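Local coordinates for aq_2013 protein (Aquifex aeolicus, PDB 2P6C) that is of unknown function and belongs to the YjbQ (UPF0047) family, with three chains in its assembly, at residues I19-T22 with D23-K27. Sequence-based numbering, arbitrary orientation.
Sequences IRIT and DEVKK
Ile21 and Val25 meet at the junction where strand 17-20 gives way to helix 22-32, Ile21 standing at the N-cap position. Two successive i to i+4 backbone hydrogen bonds open the helix: Val25 N donates to Ile21 O (3.0 Å) and Lys26 N to Thr22 O (2.8 Å). Apolar contact follows the inner face. Ile21 CG1 sits between its own backbone N and carbonyl carbon (chi1 55°), and its CD1 comes within 4.5 Å of Val25 CG2; both side chains turn to Ile117 of strand 116-121 and Val41 of strand 37-43, in the buried interior. On another side of the turn, Thr22 CG2 lies alongside the extended Lys26 chain, 3.9 Å from its CE, while Thr22 OG1 is hydrogen-bonded to the backbone N of Ile117, tying the first turn to the neighbouring strand. Arg20 leads away from the helix to a salt bridge with Asp55. A further polar link runs through water: bent at chi2 (94°), Glu24 folds back toward the strand end, where one water donates to Arg20 O at 2.7 Å and to Glu24 OE1 at 3.2 Å.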
loop_
_atom_site.group_PDB
_atom_site.type_symbol
_atom_site.label_atom_id
_atom_site.label_comp_id
_atom_site.label_asym_id
_atom_site.label_seq_id
_atom_site.Cartn_x
_atom_site.Cartn_y
_atom_site.Cartn_z
ATOM N N ILE A 19 -3.750 5.005 -17.434
ATOM C CA ILE A 19 -5.157 5.131 -17.818
ATOM C C ILE A 19 -6.041 5.650 -16.692
ATOM O O ILE A 19 -6.080 5.057 -15.615
ATOM C CB ILE A 19 -5.745 3.765 -18.237
ATOM C CG1 ILE A 19 -4.846 3.091 -19.272
ATOM C CG2 ILE A 19 -7.145 3.967 -18.826
ATOM C CD1 ILE A 19 -4.847 3.789 -20.605
ATOM N N ARG A 20 -6.766 6.736 -16.947
ATOM C CA ARG A 20 -7.648 7.273 -15.935
ATOM C C ARG A 20 -8.827 6.343 -15.727
ATOM O O ARG A 20 -9.476 5.900 -16.665
ATOM C CB ARG A 20 -8.151 8.630 -16.417
ATOM C CG ARG A 20 -7.116 9.731 -16.212
ATOM C CD ARG A 20 -7.678 11.103 -16.583
ATOM N NE ARG A 20 -6.775 12.150 -16.121
ATOM C CZ ARG A 20 -5.682 12.389 -16.862
ATOM N NH1 ARG A 20 -5.481 11.729 -17.992
ATOM N NH2 ARG A 20 -4.756 13.234 -16.409
ATOM N N ILE A 21 -9.089 6.001 -14.471
ATOM C CA ILE A 21 -10.243 5.088 -14.178
ATOM C C ILE A 21 -11.065 5.647 -13.049
ATOM O O ILE A 21 -11.941 4.993 -12.500
ATOM C CB ILE A 21 -9.834 3.632 -13.772
ATOM C CG1 ILE A 21 -8.875 3.695 -12.580
ATOM C CG2 ILE A 21 -9.092 2.961 -14.944
ATOM C CD1 ILE A 21 -8.580 2.320 -11.987
ATOM N N THR A 22 -10.849 6.901 -12.666
ATOM C CA THR A 22 -11.638 7.492 -11.593
ATOM C C THR A 22 -13.143 7.443 -11.872
ATOM O O THR A 22 -13.925 7.039 -11.013
ATOM C CB THR A 22 -11.217 8.947 -11.333
ATOM O OG1 THR A 22 -9.853 8.968 -10.889
ATOM C CG2 THR A 22 -12.100 9.579 -10.274
ATOM N N ASP A 23 -13.555 7.844 -13.071
ATOM C CA ASP A 23 -14.976 7.815 -13.397
ATOM C C ASP A 23 -15.518 6.394 -13.394
ATOM O O ASP A 23 -16.668 6.173 -13.038
ATOM C CB ASP A 23 -15.244 8.484 -14.744
ATOM C CG ASP A 23 -15.292 9.993 -14.638
ATOM O OD1 ASP A 23 -15.286 10.514 -13.493
ATOM O OD2 ASP A 23 -15.343 10.655 -15.695
ATOM N N GLU A 24 -14.689 5.426 -13.773
ATOM C CA GLU A 24 -15.096 4.045 -13.735
ATOM C C GLU A 24 -15.422 3.608 -12.331
ATOM O O GLU A 24 -16.408 2.926 -12.084
ATOM C CB GLU A 24 -13.947 3.196 -14.257
ATOM C CG GLU A 24 -14.303 2.564 -15.598
ATOM C CD GLU A 24 -13.771 3.471 -16.675
ATOM O OE1 GLU A 24 -13.197 4.509 -16.357
ATOM O OE2 GLU A 24 -13.895 3.105 -17.834
ATOM N N VAL A 25 -14.557 4.013 -11.405
ATOM C CA VAL A 25 -14.729 3.659 -9.991
ATOM C C VAL A 25 -15.933 4.392 -9.412
ATOM O O VAL A 25 -16.685 3.836 -8.604
ATOM C CB VAL A 25 -13.476 4.031 -9.148
ATOM C CG1 VAL A 25 -13.750 3.778 -7.652
ATOM C CG2 VAL A 25 -12.275 3.209 -9.606
ATOM N N LYS A 26 -16.096 5.648 -9.815
ATOM C CA LYS A 26 -17.219 6.450 -9.352
ATOM C C LYS A 26 -18.516 5.814 -9.832
ATOM O O LYS A 26 -19.509 5.786 -9.111
ATOM C CB LYS A 26 -17.119 7.876 -9.890
ATOM C CG LYS A 26 -16.065 8.730 -9.206
ATOM C CD LYS A 26 -16.273 10.207 -9.526
ATOM C CE LYS A 26 -15.343 11.073 -8.707
ATOM N NZ LYS A 26 -15.794 12.490 -8.709
ATOM N N LYS A 27 -18.503 5.294 -11.053
ATOM C CA LYS A 27 -19.681 4.629 -11.586
ATOM C C LYS A 27 -20.031 3.436 -10.737
ATOM O O LYS A 27 -21.190 3.139 -10.479
ATOM C CB LYS A 27 -19.391 4.129 -12.993
ATOM C CG LYS A 27 -20.677 3.750 -13.730
ATOM C CD LYS A 27 -20.400 3.120 -15.094
ATOM C CE LYS A 27 -21.676 2.644 -15.795
ATOM N NZ LYS A 27 -21.355 2.184 -17.144
HETATM O O HOH W 1 -10.723 4.104 -18.276
#